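PDB 2HEK: hypothetical protein from Aquifex aeolicus, which is of unknown function but belongs to the HD-domain family, binds zinc and GDP at separate sites, and may act as a dGTPase. Local coordinates for residues A[71-74]-A[75-78]; A[272-275]-A[276-280]. One frame throughout, in Å; residues are numbered along the deposited sequence.

Contact 1: A[71-74]-A[75-78]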
loop_
_atom_site.group_PDB
_atom_site.type_symbol
_atom_site.label_atom_id
_atom_site.label_comp_id
_atom_site.label_asym_id
_atom_site.label_seq_id
_atom_site.Cartn_x
_atom_site.Cartn_y
_atom_site.Cartn_z
ATOM N N VAL A 71 5.264 -16.370 -25.275
ATOM C CA VAL A 71 5.829 -15.847 -26.505
ATOM C C VAL A 71 7.187 -16.515 -26.748
ATOM O O VAL A 71 8.018 -16.595 -25.844
ATOM C CB VAL A 71 5.958 -14.294 -26.423
ATOM C CG1 VAL A 71 6.934 -13.756 -27.455
ATOM C CG2 VAL A 71 4.587 -13.661 -26.587
ATOM N N LYS A 72 7.372 -17.017 -27.967
ATOM C CA LYS A 72 8.593 -17.698 -28.398
ATOM C C LYS A 72 9.786 -16.737 -28.380
ATOM O O LYS A 72 10.815 -16.995 -27.741
ATOM C CB LYS A 72 8.357 -18.261 -29.817
ATOM C CG LYS A 72 9.398 -19.227 -30.358
ATOM C CD LYS A 72 8.850 -19.941 -31.617
ATOM C CE LYS A 72 9.971 -20.623 -32.427
ATOM N NZ LYS A 72 9.467 -21.463 -33.580
ATOM N N GLU A 73 9.628 -15.610 -29.053
ATOM C CA GLU A 73 10.734 -14.682 -29.242
ATOM C C GLU A 73 10.812 -13.694 -28.083
ATOM O O GLU A 73 10.850 -12.486 -28.301
ATOM C CB GLU A 73 10.553 -13.910 -30.565
ATOM C CG GLU A 73 10.415 -14.800 -31.847
ATOM C CD GLU A 73 10.651 -13.968 -33.083
ATOM O OE1 GLU A 73 11.810 -13.531 -33.292
ATOM O OE2 GLU A 73 9.678 -13.676 -33.813
ATOM N N LYS A 74 10.802 -14.203 -26.863
ATOM C CA LYS A 74 10.772 -13.351 -25.662
ATOM C C LYS A 74 11.975 -12.405 -25.576
ATOM O O LYS A 74 11.815 -11.198 -25.356
ATOM C CB LYS A 74 10.655 -14.228 -24.408
ATOM C CG LYS A 74 10.732 -13.450 -23.056
ATOM C CD LYS A 74 10.347 -14.333 -21.849
ATOM C CE LYS A 74 11.257 -15.549 -21.690
ATOM N NZ LYS A 74 11.082 -16.155 -20.320
ATOM N N GLU A 75 13.183 -12.919 -25.759
ATOM C CA GLU A 75 14.353 -12.052 -25.553
ATOM C C GLU A 75 14.343 -10.891 -26.531
ATOM O O GLU A 75 14.659 -9.755 -26.175
ATOM C CB GLU A 75 15.672 -12.831 -25.617
ATOM C CG GLU A 75 16.928 -11.926 -25.428
ATOM C CD GLU A 75 17.063 -11.312 -24.014
ATOM O OE1 GLU A 75 16.237 -11.614 -23.094
ATOM O OE2 GLU A 75 18.022 -10.540 -23.832
ATOM N N LEU A 76 13.916 -11.155 -27.760
ATOM C CA LEU A 76 14.003 -10.115 -28.780
ATOM C C LEU A 76 13.007 -8.998 -28.472
ATOM O O LEU A 76 13.328 -7.823 -28.631
ATOM C CB LEU A 76 13.728 -10.697 -30.179
ATOM C CG LEU A 76 13.762 -9.646 -31.276
ATOM C CD1 LEU A 76 15.216 -9.200 -31.497
ATOM C CD2 LEU A 76 13.153 -10.193 -32.554
ATOM N N VAL A 77 11.784 -9.372 -28.068
ATOM C CA VAL A 77 10.763 -8.364 -27.779
ATOM C C VAL A 77 11.154 -7.610 -26.498
ATOM O O VAL A 77 10.912 -6.419 -26.414
ATOM C CB VAL A 77 9.322 -8.948 -27.743
ATOM C CG1 VAL A 77 9.135 -9.873 -26.598
ATOM C CG2 VAL A 77 8.258 -7.826 -27.626
ATOM N N LYS A 78 11.800 -8.286 -25.539
ATOM C CA LYS A 78 12.249 -7.621 -24.309
ATOM C C LYS A 78 13.259 -6.566 -24.679
ATOM O O LYS A 78 13.218 -5.423 -24.166
ATOM C CB LYS A 78 12.883 -8.598 -23.308
ATOM C CG LYS A 78 11.845 -9.441 -22.514
ATOM C CD LYS A 78 12.529 -10.633 -21.838
ATOM C CE LYS A 78 13.761 -10.207 -20.972
ATOM N NZ LYS A 78 14.456 -11.429 -20.378
HETATM O O HOH W 1 13.865 -16.079 -26.339
#

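Contact 2: A[272-275]-A[276-280]. With GDP (guanosine-5'-diphosphate), chain G.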
loop_
_atom_site.group_PDB
_atom_site.type_symbol
_atom_site.label_atom_id
_atom_site.label_comp_id
_atom_site.label_asym_id
_atom_site.label_seq_id
_atom_site.Cartn_x
_atom_site.Cartn_y
_atom_site.Cartn_z
ATOM N N GLU A 272 13.247 36.077 -21.966
ATOM C CA GLU A 272 11.830 35.999 -21.694
ATOM C C GLU A 272 11.345 34.557 -21.689
ATOM O O GLU A 272 10.458 34.233 -20.926
ATOM C CB GLU A 272 11.012 36.904 -22.611
ATOM C CG GLU A 272 10.787 38.283 -21.970
ATOM C CD GLU A 272 10.098 39.287 -22.880
ATOM O OE1 GLU A 272 8.905 39.082 -23.225
ATOM O OE2 GLU A 272 10.755 40.301 -23.235
ATOM N N ASP A 273 11.953 33.714 -22.527
ATOM C CA ASP A 273 11.797 32.249 -22.460
ATOM C C ASP A 273 12.111 31.745 -21.065
ATOM O O ASP A 273 11.307 31.033 -20.468
ATOM C CB ASP A 273 12.753 31.548 -23.427
ATOM C CG ASP A 273 12.502 31.906 -24.868
ATOM O OD1 ASP A 273 13.366 32.601 -25.467
ATOM O OD2 ASP A 273 11.453 31.485 -25.400
ATOM N N PHE A 274 13.290 32.115 -20.564
ATOM C CA PHE A 274 13.736 31.701 -19.247
ATOM C C PHE A 274 12.751 32.130 -18.176
ATOM O O PHE A 274 12.409 31.352 -17.303
ATOM C CB PHE A 274 15.147 32.234 -18.910
ATOM C CG PHE A 274 15.517 32.087 -17.442
ATOM C CD1 PHE A 274 16.136 30.933 -16.973
ATOM C CD2 PHE A 274 15.222 33.099 -16.529
ATOM C CE1 PHE A 274 16.463 30.794 -15.619
ATOM C CE2 PHE A 274 15.542 32.971 -15.168
ATOM C CZ PHE A 274 16.160 31.816 -14.712
ATOM N N GLU A 275 12.305 33.377 -18.230
ATOM C CA GLU A 275 11.376 33.874 -17.219
ATOM C C GLU A 275 10.039 33.121 -17.200
ATOM O O GLU A 275 9.528 32.770 -16.128
ATOM C CB GLU A 275 11.148 35.362 -17.416
ATOM C CG GLU A 275 12.417 36.170 -17.081
ATOM C CD GLU A 275 12.261 37.665 -17.269
ATOM O OE1 GLU A 275 11.105 38.133 -17.436
ATOM O OE2 GLU A 275 13.308 38.370 -17.245
ATOM N N ARG A 276 9.505 32.868 -18.389
ATOM C CA ARG A 276 8.207 32.182 -18.565
ATOM C C ARG A 276 8.243 30.740 -18.069
ATOM O O ARG A 276 7.233 30.202 -17.584
ATOM C CB ARG A 276 7.828 32.179 -20.052
ATOM C CG ARG A 276 7.394 33.559 -20.542
ATOM C CD ARG A 276 7.309 33.633 -22.068
ATOM N NE ARG A 276 6.830 34.958 -22.481
ATOM C CZ ARG A 276 6.414 35.294 -23.699
ATOM N NH1 ARG A 276 6.387 34.404 -24.682
ATOM N NH2 ARG A 276 6.016 36.544 -23.930
ATOM N N ILE A 277 9.402 30.107 -18.223
ATOM C CA ILE A 277 9.530 28.692 -17.874
ATOM C C ILE A 277 10.032 28.496 -16.441
ATOM O O ILE A 277 9.485 27.680 -15.717
ATOM C CB ILE A 277 10.458 27.947 -18.817
ATOM C CG1 ILE A 277 9.904 27.965 -20.248
ATOM C CG2 ILE A 277 10.638 26.471 -18.323
ATOM C CD1 ILE A 277 10.926 27.586 -21.307
ATOM N N PHE A 278 11.063 29.253 -16.049
ATOM C CA PHE A 278 11.763 28.988 -14.789
ATOM C C PHE A 278 11.563 30.004 -13.668
ATOM O O PHE A 278 11.890 29.713 -12.511
ATOM C CB PHE A 278 13.251 28.776 -15.061
ATOM C CG PHE A 278 13.552 27.475 -15.735
ATOM C CD1 PHE A 278 14.157 27.452 -16.977
ATOM C CD2 PHE A 278 13.195 26.256 -15.131
ATOM C CE1 PHE A 278 14.440 26.251 -17.606
ATOM C CE2 PHE A 278 13.452 25.061 -15.750
ATOM C CZ PHE A 278 14.087 25.050 -16.996
ATOM N N GLN A 279 11.007 31.170 -13.976
ATOM C CA GLN A 279 10.760 32.182 -12.944
ATOM C C GLN A 279 9.290 32.407 -12.631
ATOM O O GLN A 279 8.889 33.490 -12.229
ATOM C CB GLN A 279 11.322 33.531 -13.373
ATOM C CG GLN A 279 12.846 33.637 -13.331
ATOM C CD GLN A 279 13.329 35.072 -13.441
ATOM O OE1 GLN A 279 12.520 36.005 -13.530
ATOM N NE2 GLN A 279 14.581 35.484 -13.449
ATOM N N ARG A 280 8.456 31.406 -12.862
ATOM C CA ARG A 280 7.004 31.430 -12.596
ATOM C C ARG A 280 6.256 32.594 -13.250
ATOM O O ARG A 280 5.291 33.094 -12.697
ATOM C CB ARG A 280 6.765 31.404 -11.081
ATOM C CG ARG A 280 5.699 30.382 -10.626
ATOM C CD ARG A 280 6.228 28.972 -10.385
ATOM N NE ARG A 280 5.172 27.964 -10.365
ATOM C CZ ARG A 280 5.344 26.695 -10.717
ATOM N NH1 ARG A 280 6.534 26.274 -11.118
ATOM N NH2 ARG A 280 4.325 25.850 -10.666
HETATM P PB GDP G . -1.349 29.091 -10.776
HETATM O O1B GDP G . -2.446 28.169 -11.294
HETATM O O2B GDP G . -1.516 30.504 -11.327
HETATM O O3B GDP G . -1.405 29.152 -9.251
HETATM O O3A GDP G . 0.093 28.553 -11.279
HETATM P PA GDP G . 1.414 28.408 -10.369
HETATM O O1A GDP G . 1.394 29.213 -9.096
HETATM O O2A GDP G . 2.622 28.779 -11.189
HETATM O "O5'" GDP G . 1.544 26.833 -10.014
HETATM C "C5'" GDP G . 0.462 25.912 -9.986
HETATM C "C4'" GDP G . 0.808 24.653 -9.180
HETATM O "O4'" GDP G . 2.208 24.313 -9.152
HETATM C "C3'" GDP G . 0.385 24.772 -7.739
HETATM O "O3'" GDP G . -0.348 23.538 -7.483
HETATM C "C2'" GDP G . 1.684 24.666 -6.998
HETATM O "O2'" GDP G . 1.389 23.972 -5.810
HETATM C "C1'" GDP G . 2.563 23.809 -7.870
HETATM N N9 GDP G . 4.006 24.109 -7.739
HETATM C C8 GDP G . 5.012 23.224 -7.833
HETATM N N7 GDP G . 6.212 23.831 -7.726
HETATM C C5 GDP G . 5.970 25.140 -7.551
HETATM C C6 GDP G . 6.794 26.346 -7.347
HETATM O O6 GDP G . 8.009 26.213 -7.340
HETATM N N1 GDP G . 6.202 27.550 -7.245
HETATM C C2 GDP G . 4.859 27.686 -7.272
HETATM N N2 GDP G . 4.332 28.949 -7.137
HETATM N N3 GDP G . 4.035 26.601 -7.449
HETATM C C4 GDP G . 4.530 25.342 -7.585
#

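Contact 1: A[71-74]-A[75-78]
Lys74 and Lys78, one helical turn apart, run side by side in the same direction, and their aliphatic parts touch where CG of Lys74 meets CD of Lys78 at 3.6 Å. Their ammonium groups stay apart, with 5.8 Å between Lys74 NZ and Lys78 NZ. The chain of Lys78 leaves with CG opposite its own carbonyl carbon (chi1 -78°) and bends at chi3, which turns NZ toward the carboxylate of Glu75; the resulting salt bridge, Lys78 NZ to Glu75 OE1, is a weak hydrogen bond at 3.3 Å. Its stronger mate is Glu63 on helix 51-69, so two carboxylates share this one ammonium and would probably keep it charged, although Lys78 is itself buried. Replacing Lys78 by a leucine would probably leave the carboxylates of Glu63 and Glu75 without their shared positive partner. Elsewhere on the turn Glu73 and Leu76 also lie alongside each other, OE1 of Glu73 reaching CD2 of Leu76 at 3.7 Å, while OE2 of Glu73 is held by Arg133. Val77 sets CG1 only 3.2 Å from the carbonyl oxygen of Lys74. Beneath the side chains, Val77 N bonds to Glu73 O at 3.3 Å and Lys78 N to Lys74 O at 2.9 Å. A water accepts from Glu75 N and donates weakly to Lys72 O. Glu73, at the centre of an inverse gamma turn, occupies the N-cap position, through which the loop after helix 51-69 leads into the first turn of helix 74-82, within the HD domain.

Contact 2: A[272-275]-A[276-280]
Phe274 receives CB of Phe278 over one face of its ring, a CH-pi contact with CB 4.2 Å from the ring centroid, and meets the amide of Gln279 at its edge. There Gln279 NE2 lies in the ring plane, 3.2 Å from CE2 of Phe274, with the amide turned 81° from the ring. With CG set opposite the backbone N (chi1 167°), the Phe274 ring swings along the helix toward both partners. Gln279 also runs beside Glu275, its amide almost coplanar with the carboxylate; Lys281 binds OE1 of each, tying the two together. On another flank, Glu272 OE1 and Arg276 NH2 form a long salt bridge of 3.9 Å, an attraction of charges with no N-H aimed at the oxygen. Backbone bonds continue to Gln279 N, which reaches Glu275 O at 3.1 Å from above the carbonyl plane as the helix ends. Arg280 then lays its guanidinium face against the guanine of GDP, while NH2 gives a nearly straight bond to O5' (3.0 Å) and NE a weak one to O2A (2.8 Å); Leu42 O also accepts from NH2. His282 of the same chain and Lys3 of the second subunit also hydrogen-bond the nucleotide. Helix 271-278 packs Phe274 and Phe278 on helix 257-266, rests Ile277 and Arg276 on helix 224-240, and leads through Arg280 toward strand 284-289.

How the contacts relate
From the N terminus, the chain leaves helix 51-69 and turns through contact 1 into helix 74-82, which returns against the preceding helix within the HD domain. The bound zinc ion is about 13 Å from the Val77 side chain, so contact 1 does not reach the metal site. Only much later, in the HD-associated region, does contact 2 span the last turns of helix 271-278 and the start of the connection to strand 284-289, beside a GDP bound between two subunits. Each contact is local, and they follow in series, neither nested nor crossing. The centres of contacts 1 and 2 are about 45 Å apart, on opposite sides of the chain's centre, and the two do not touch.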